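Local coordinates for protein transcobalamin-1 (Homo sapiens, PDB 4KKI) that carries vitamin B12, holding it with femtomolar affinity and shielding it from stomach acid, at residues A[126-131]-A[139-144]; A[90-95]-A[148-153]. One frame throughout, in Å; residues are numbered along the deposited sequence.

Interaction 1. Residues A[126-131]-A[139-144]; sequences FQAEIE and TPLTNY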
ATOM      1  N   PHE A 126     -12.348   9.544  -8.829  1.00 48.79           N
ATOM      2  CA  PHE A 126     -11.321   9.180  -9.797  1.00 51.32           C
ATOM      3  C   PHE A 126     -11.170  10.266 -10.857  1.00 54.95           C
ATOM      4  O   PHE A 126     -10.059  10.576 -11.286  1.00 56.33           O
ATOM      5  CB  PHE A 126     -11.642   7.832 -10.446  1.00 48.75           C
ATOM      6  CG  PHE A 126     -10.742   7.485 -11.597  1.00 53.35           C
ATOM      7  CD1 PHE A 126      -9.414   7.153 -11.382  1.00 50.68           C
ATOM      8  CD2 PHE A 126     -11.225   7.482 -12.895  1.00 52.44           C
ATOM      9  CE1 PHE A 126      -8.585   6.830 -12.441  1.00 48.67           C
ATOM     10  CE2 PHE A 126     -10.401   7.161 -13.957  1.00 54.13           C
ATOM     11  CZ  PHE A 126      -9.079   6.835 -13.730  1.00 46.77           C
ATOM     12  N   GLN A 127     -12.291  10.849 -11.270  1.00 58.85           N
ATOM     13  CA  GLN A 127     -12.269  11.924 -12.253  1.00 59.87           C
ATOM     14  C   GLN A 127     -11.659  13.191 -11.659  1.00 55.10           C
ATOM     15  O   GLN A 127     -11.052  13.991 -12.371  1.00 58.94           O
ATOM     16  CB  GLN A 127     -13.676  12.203 -12.785  1.00 66.73           C
ATOM     17  CG  GLN A 127     -13.706  13.089 -14.021  1.00 81.58           C
ATOM     18  CD  GLN A 127     -13.004  12.457 -15.211  1.00 95.31           C
ATOM     19  OE1 GLN A 127     -12.956  11.233 -15.344  1.00 93.12           O
ATOM     20  NE2 GLN A 127     -12.452  13.294 -16.083  1.00 98.53           N
ATOM     21  N   ALA A 128     -11.820  13.371 -10.352  1.00 45.60           N
ATOM     22  CA  ALA A 128     -11.224  14.510  -9.666  1.00 50.87           C
ATOM     23  C   ALA A 128      -9.703  14.384  -9.657  1.00 59.46           C
ATOM     24  O   ALA A 128      -8.989  15.382  -9.767  1.00 68.72           O
ATOM     25  CB  ALA A 128     -11.762  14.630  -8.249  1.00 43.44           C
ATOM     26  N   GLU A 129      -9.216  13.152  -9.529  1.00 50.55           N
ATOM     27  CA  GLU A 129      -7.787  12.877  -9.611  1.00 50.83           C
ATOM     28  C   GLU A 129      -7.264  13.288 -10.982  1.00 49.49           C
ATOM     29  O   GLU A 129      -6.216  13.925 -11.095  1.00 47.11           O
ATOM     30  CB  GLU A 129      -7.510  11.388  -9.383  1.00 43.31           C
ATOM     31  CG  GLU A 129      -7.927  10.861  -8.017  1.00 50.86           C
ATOM     32  CD  GLU A 129      -6.856  11.050  -6.958  1.00 55.73           C
ATOM     33  OE1 GLU A 129      -5.808  11.658  -7.267  1.00 49.72           O
ATOM     34  OE2 GLU A 129      -7.061  10.586  -5.815  1.00 46.09           O
ATOM     35  N   ILE A 130      -8.012  12.921 -12.019  1.00 56.67           N
ATOM     36  CA  ILE A 130      -7.649  13.236 -13.396  1.00 62.05           C
ATOM     37  C   ILE A 130      -7.623  14.742 -13.634  1.00 64.87           C
ATOM     38  O   ILE A 130      -6.680  15.275 -14.220  1.00 65.12           O
ATOM     39  CB  ILE A 130      -8.630  12.591 -14.396  1.00 67.80           C
ATOM     40  CG1 ILE A 130      -8.653  11.071 -14.223  1.00 64.98           C
ATOM     41  CG2 ILE A 130      -8.260  12.958 -15.825  1.00 76.20           C
ATOM     42  CD1 ILE A 130      -7.328  10.402 -14.515  1.00 63.94           C
ATOM     43  N   GLU A 131      -8.663  15.427 -13.169  1.00 65.64           N
ATOM     44  CA  GLU A 131      -8.780  16.866 -13.372  1.00 72.20           C
ATOM     45  C   GLU A 131      -7.737  17.630 -12.565  1.00 64.25           C
ATOM     46  O   GLU A 131      -7.397  18.766 -12.892  1.00 63.19           O
ATOM     47  CB  GLU A 131     -10.193  17.344 -13.031  1.00 81.40           C
ATOM     48  CG  GLU A 131     -11.258  16.798 -13.975  1.00 93.70           C
ATOM     49  CD  GLU A 131     -12.669  17.058 -13.486  1.00103.13           C
ATOM     50  OE1 GLU A 131     -12.827  17.704 -12.430  1.00107.34           O
ATOM     51  OE2 GLU A 131     -13.621  16.611 -14.160  1.00106.86           O
ATOM     52  N   THR A 139       0.218  16.000 -11.506  1.00 57.13           N
ATOM     53  CA  THR A 139       0.147  15.464 -10.148  1.00 56.10           C
ATOM     54  C   THR A 139      -1.304  15.243  -9.727  1.00 57.43           C
ATOM     55  O   THR A 139      -2.106  16.175  -9.736  1.00 55.36           O
ATOM     56  CB  THR A 139       0.836  16.394  -9.126  1.00 51.11           C
ATOM     57  OG1 THR A 139       2.172  16.672  -9.557  1.00 57.64           O
ATOM     58  CG2 THR A 139       0.885  15.743  -7.759  1.00 49.31           C
ATOM     59  N   PRO A 140      -1.649  14.000  -9.361  1.00 51.53           N
ATOM     60  CA  PRO A 140      -3.007  13.702  -8.897  1.00 47.62           C
ATOM     61  C   PRO A 140      -3.253  14.271  -7.506  1.00 51.91           C
ATOM     62  O   PRO A 140      -2.339  14.834  -6.902  1.00 52.26           O
ATOM     63  CB  PRO A 140      -3.033  12.173  -8.862  1.00 44.35           C
ATOM     64  CG  PRO A 140      -1.614  11.785  -8.646  1.00 41.84           C
ATOM     65  CD  PRO A 140      -0.796  12.801  -9.385  1.00 45.51           C
ATOM     66  N   LEU A 141      -4.482  14.138  -7.016  1.00 53.90           N
ATOM     67  CA  LEU A 141      -4.817  14.576  -5.668  1.00 52.82           C
ATOM     68  C   LEU A 141      -4.049  13.747  -4.651  1.00 48.42           C
ATOM     69  O   LEU A 141      -3.595  14.261  -3.629  1.00 51.95           O
ATOM     70  CB  LEU A 141      -6.323  14.454  -5.423  1.00 50.67           C
ATOM     71  CG  LEU A 141      -7.202  15.511  -6.094  1.00 51.98           C
ATOM     72  CD1 LEU A 141      -8.678  15.183  -5.922  1.00 43.03           C
ATOM     73  CD2 LEU A 141      -6.888  16.887  -5.526  1.00 48.12           C
ATOM     74  N   THR A 142      -3.900  12.459  -4.946  1.00 47.38           N
ATOM     75  CA  THR A 142      -3.157  11.553  -4.082  1.00 42.21           C
ATOM     76  C   THR A 142      -1.901  11.020  -4.775  1.00 44.39           C
ATOM     77  O   THR A 142      -0.841  11.639  -4.712  1.00 44.92           O
ATOM     78  CB  THR A 142      -4.030  10.374  -3.616  1.00 45.52           C
ATOM     79  OG1 THR A 142      -4.483   9.630  -4.754  1.00 43.61           O
ATOM     80  CG2 THR A 142      -5.235  10.882  -2.837  1.00 37.65           C
ATOM     81  N   ASN A 143      -2.028   9.875  -5.437  1.00 41.02           N
ATOM     82  CA  ASN A 143      -0.882   9.227  -6.065  1.00 34.41           C
ATOM     83  C   ASN A 143      -1.331   8.160  -7.061  1.00 41.52           C
ATOM     84  O   ASN A 143      -2.527   7.911  -7.209  1.00 44.62           O
ATOM     85  CB  ASN A 143       0.011   8.603  -4.995  1.00 39.35           C
ATOM     86  CG  ASN A 143      -0.762   7.712  -4.047  1.00 40.06           C
ATOM     87  OD1 ASN A 143      -1.200   6.628  -4.424  1.00 42.16           O
ATOM     88  ND2 ASN A 143      -0.942   8.168  -2.814  1.00 40.96           N
ATOM     89  N   TYR A 144      -0.377   7.528  -7.737  1.00 36.97           N
ATOM     90  CA  TYR A 144      -0.710   6.523  -8.743  1.00 47.07           C
ATOM     91  C   TYR A 144      -1.074   5.170  -8.139  1.00 42.98           C
ATOM     92  O   TYR A 144      -1.736   4.356  -8.781  1.00 43.18           O
ATOM     93  CB  TYR A 144       0.418   6.362  -9.764  1.00 42.07           C
ATOM     94  CG  TYR A 144       0.230   7.178 -11.021  1.00 48.88           C
ATOM     95  CD1 TYR A 144      -0.461   8.384 -10.997  1.00 45.37           C
ATOM     96  CD2 TYR A 144       0.732   6.732 -12.235  1.00 40.80           C
ATOM     97  CE1 TYR A 144      -0.633   9.131 -12.150  1.00 45.78           C
ATOM     98  CE2 TYR A 144       0.562   7.467 -13.391  1.00 40.98           C
ATOM     99  CZ  TYR A 144      -0.121   8.664 -13.345  1.00 50.81           C
ATOM    100  OH  TYR A 144      -0.291   9.393 -14.501  1.00 51.33           O
TER

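Interaction 2. Residues A[90-95]-A[148-153]; sequences VSSGEL and SLDVLA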
ATOM      1  N   VAL A  90     -13.132  11.615   1.961  1.00 62.71           N
ATOM      2  CA  VAL A  90     -12.532  10.307   1.723  1.00 55.61           C
ATOM      3  C   VAL A  90     -11.808  10.281   0.380  1.00 48.34           C
ATOM      4  O   VAL A  90     -12.382  10.637  -0.646  1.00 49.62           O
ATOM      5  CB  VAL A  90     -13.594   9.190   1.759  1.00 57.83           C
ATOM      6  CG1 VAL A  90     -13.008   7.874   1.280  1.00 57.38           C
ATOM      7  CG2 VAL A  90     -14.163   9.047   3.162  1.00 56.60           C
ATOM      8  N   SER A  91     -10.542   9.868   0.387  1.00 40.17           N
ATOM      9  CA  SER A  91      -9.760   9.848  -0.845  1.00 42.97           C
ATOM     10  C   SER A  91     -10.281   8.772  -1.785  1.00 48.59           C
ATOM     11  O   SER A  91     -10.926   7.815  -1.350  1.00 39.88           O
ATOM     12  CB  SER A  91      -8.281   9.607  -0.552  1.00 38.79           C
ATOM     13  OG  SER A  91      -8.022   8.226  -0.362  1.00 49.62           O
ATOM     14  N   SER A  92     -10.000   8.933  -3.074  1.00 48.17           N
ATOM     15  CA  SER A  92     -10.430   7.968  -4.078  1.00 43.04           C
ATOM     16  C   SER A  92      -9.932   6.562  -3.741  1.00 40.10           C
ATOM     17  O   SER A  92     -10.691   5.596  -3.808  1.00 38.74           O
ATOM     18  CB  SER A  92      -9.958   8.390  -5.471  1.00 42.06           C
ATOM     19  OG  SER A  92      -8.546   8.501  -5.526  1.00 42.82           O
ATOM     20  N   GLY A  93      -8.662   6.461  -3.360  1.00 38.98           N
ATOM     21  CA  GLY A  93      -8.072   5.185  -2.992  1.00 40.62           C
ATOM     22  C   GLY A  93      -8.728   4.544  -1.783  1.00 41.72           C
ATOM     23  O   GLY A  93      -8.871   3.323  -1.721  1.00 43.15           O
ATOM     24  N   GLU A  94      -9.124   5.367  -0.815  1.00 40.36           N
ATOM     25  CA  GLU A  94      -9.786   4.869   0.386  1.00 44.68           C
ATOM     26  C   GLU A  94     -11.150   4.287   0.048  1.00 36.48           C
ATOM     27  O   GLU A  94     -11.542   3.248   0.577  1.00 41.50           O
ATOM     28  CB  GLU A  94      -9.941   5.982   1.425  1.00 51.16           C
ATOM     29  CG  GLU A  94      -8.661   6.344   2.156  1.00 59.71           C
ATOM     30  CD  GLU A  94      -8.843   7.520   3.097  1.00 60.59           C
ATOM     31  OE1 GLU A  94      -9.815   8.286   2.918  1.00 53.61           O
ATOM     32  OE2 GLU A  94      -8.016   7.677   4.017  1.00 66.87           O
ATOM     33  N   LEU A  95     -11.869   4.967  -0.838  1.00 34.24           N
ATOM     34  CA  LEU A  95     -13.174   4.502  -1.281  1.00 34.69           C
ATOM     35  C   LEU A  95     -13.031   3.241  -2.126  1.00 38.80           C
ATOM     36  O   LEU A  95     -13.863   2.333  -2.050  1.00 39.75           O
ATOM     37  CB  LEU A  95     -13.894   5.596  -2.074  1.00 38.97           C
ATOM     38  CG  LEU A  95     -15.276   5.225  -2.608  1.00 48.67           C
ATOM     39  CD1 LEU A  95     -16.160   4.734  -1.474  1.00 51.25           C
ATOM     40  CD2 LEU A  95     -15.920   6.405  -3.321  1.00 55.56           C
ATOM     41  N   SER A 148      -4.369   3.533  -9.293  1.00 42.83           N
ATOM     42  CA  SER A 148      -4.426   2.147  -9.738  1.00 45.85           C
ATOM     43  C   SER A 148      -5.520   1.408  -8.985  1.00 39.86           C
ATOM     44  O   SER A 148      -6.250   0.603  -9.562  1.00 47.22           O
ATOM     45  CB  SER A 148      -3.080   1.455  -9.517  1.00 36.71           C
ATOM     46  OG  SER A 148      -2.041   2.125 -10.203  1.00 38.68           O
ATOM     47  N   LEU A 149      -5.620   1.682  -7.688  1.00 35.30           N
ATOM     48  CA  LEU A 149      -6.702   1.138  -6.877  1.00 35.19           C
ATOM     49  C   LEU A 149      -8.053   1.550  -7.456  1.00 32.84           C
ATOM     50  O   LEU A 149      -8.990   0.753  -7.490  1.00 35.62           O
ATOM     51  CB  LEU A 149      -6.584   1.609  -5.424  1.00 33.87           C
ATOM     52  CG  LEU A 149      -5.575   0.898  -4.521  1.00 40.25           C
ATOM     53  CD1 LEU A 149      -5.469   1.595  -3.171  1.00 28.79           C
ATOM     54  CD2 LEU A 149      -5.970  -0.555  -4.337  1.00 34.02           C
ATOM     55  N   ASP A 150      -8.140   2.793  -7.922  1.00 33.03           N
ATOM     56  CA  ASP A 150      -9.379   3.315  -8.496  1.00 44.05           C
ATOM     57  C   ASP A 150      -9.796   2.547  -9.743  1.00 42.37           C
ATOM     58  O   ASP A 150     -10.931   2.080  -9.844  1.00 46.68           O
ATOM     59  CB  ASP A 150      -9.235   4.800  -8.829  1.00 41.33           C
ATOM     60  CG  ASP A 150      -8.993   5.651  -7.602  1.00 46.46           C
ATOM     61  OD1 ASP A 150      -9.398   5.234  -6.498  1.00 42.51           O
ATOM     62  OD2 ASP A 150      -8.389   6.735  -7.744  1.00 46.05           O
ATOM     63  N   VAL A 151      -8.873   2.427 -10.690  1.00 39.41           N
ATOM     64  CA  VAL A 151      -9.139   1.707 -11.928  1.00 34.96           C
ATOM     65  C   VAL A 151      -9.476   0.246 -11.643  1.00 43.53           C
ATOM     66  O   VAL A 151     -10.397  -0.312 -12.238  1.00 44.40           O
ATOM     67  CB  VAL A 151      -7.942   1.793 -12.896  1.00 38.55           C
ATOM     68  CG1 VAL A 151      -8.196   0.954 -14.141  1.00 42.19           C
ATOM     69  CG2 VAL A 151      -7.675   3.242 -13.271  1.00 37.89           C
ATOM     70  N   LEU A 152      -8.738  -0.361 -10.717  1.00 40.60           N
ATOM     71  CA  LEU A 152      -8.953  -1.758 -10.354  1.00 38.88           C
ATOM     72  C   LEU A 152     -10.371  -1.990  -9.841  1.00 43.54           C
ATOM     73  O   LEU A 152     -11.062  -2.904 -10.292  1.00 43.84           O
ATOM     74  CB  LEU A 152      -7.931  -2.202  -9.303  1.00 39.96           C
ATOM     75  CG  LEU A 152      -8.058  -3.624  -8.748  1.00 41.54           C
ATOM     76  CD1 LEU A 152      -7.982  -4.655  -9.864  1.00 34.68           C
ATOM     77  CD2 LEU A 152      -6.984  -3.888  -7.697  1.00 40.24           C
ATOM     78  N   ALA A 153     -10.798  -1.149  -8.904  1.00 44.45           N
ATOM     79  CA  ALA A 153     -12.124  -1.266  -8.307  1.00 46.25           C
ATOM     80  C   ALA A 153     -13.236  -1.013  -9.325  1.00 44.52           C
ATOM     81  O   ALA A 153     -14.211  -1.763  -9.384  1.00 45.61           O
ATOM     82  CB  ALA A 153     -12.257  -0.319  -7.123  1.00 40.47           C
TER

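Interaction 1. Residues A[126-131]-A[139-144]
Pro140 lies in the loop between helix 118-135 and helix 144-156, and its CB is 3.2 Å from OE1 of Glu129, a glutamate on the first of these helices. The backbones come nearest here, the CA atoms of Glu129 and Pro140 being 4.9 Å apart. At Leu141 the carboxylate begins to collect backbone N-H groups: Leu141 N is 2.8 Å from Glu129 OE1, but the bond is bent and weak. The Leu141 side chain reaches back over the helix and sets CD1 3.9 Å from Ala128 CB, the apolar part of the contact.

Thr142 supplies the stronger grip. Its N-H gives a straighter bond to Glu129 OE1 (3.1 Å, 159°), using the syn lone pair, while its hydroxyl OG1 donates to OE2 at 2.9 Å, also on the syn side but tilted 33° out of the carboxylate plane. Glu129 can present both oxygens because its chain folds at chi2 (-86°), swinging the carboxylate round to the loop. OE2 has a further hydrogen bond, with Ser92 OG of helix 92-102, which together with the loop bonds should fix the rotation of the carboxylate. Thr142 is thereby held where its carbonyl O accepts a hydrogen bond from cyanocobalamin. Next comes Asn143, the N-cap of helix 144-156, whose OD1 caps Gln146 N and whose ND2 binds the corrinoid.

The loop thus joins two consecutive helices of the alpha6-alpha6 barrel, helix 118-135 and helix 144-156, with Leu147 of the latter packed against Glu129.

Interaction 2. Residues A[90-95]-A[148-153]
Asp150, on helix 144-156, points its carboxylate at Ser92, in the first turn of helix 92-102. That turn starts with a capping box, Ser91 OG accepting from Glu94 N and Glu94 OE1 from Ser91 N, and both helices belong to the alpha6-alpha6 barrel that makes up the cobalamin-binding alpha domain. From Asp150 CB, packed against Phe126 of helix 118-135, the side chain runs with CG beside its own backbone N (chi1 -63°), which brings CG to 3.6 Å from Ser92 CB. At the tip the two oxygens fare differently. OD2 lies 2.8 Å from Ser92 OG, a hydroxyl that also bonds Glu129 of helix 118-135. OD1 sits 3.0 Å from Ser92 O, acceptor against acceptor, a closeness that may favour a protonated Asp150. Cut back to an alanine here, the side chain is likely to leave Ser92 OG without its partner on helix 144-156 and to open a gap in the buried interface. Gly93 marks the closest approach of the backbones, 5.8 Å between its CA and that of Leu149; its N-H is hydrogen-bonded to Gln146, and Leu149 CD1 rests 4.1 Å from Gly93 O.

How the interactions relate
The two interactions lie 10 Å apart, centre to centre, in the N-terminal alpha domain, and draw three helices together: 92-102, 118-135 and 144-156. Interaction 1 is local, spanning the turn between two consecutive helices, and is nested inside the much longer chain loop that interaction 2 closes. They meet at Ser92, whose OG is 2.6 Å from Glu129 OE2, so that one hydroxyl lies between the carboxylates of both contacts. Phe126 extends the join through apolar packing, its CE1 3.8 Å from Val151 CG2. Both contacts border the corrinoid: 139-144 hydrogen-bonds cyanocobalamin and 90-95 touches it, which ties this side of the pocket to the barrel.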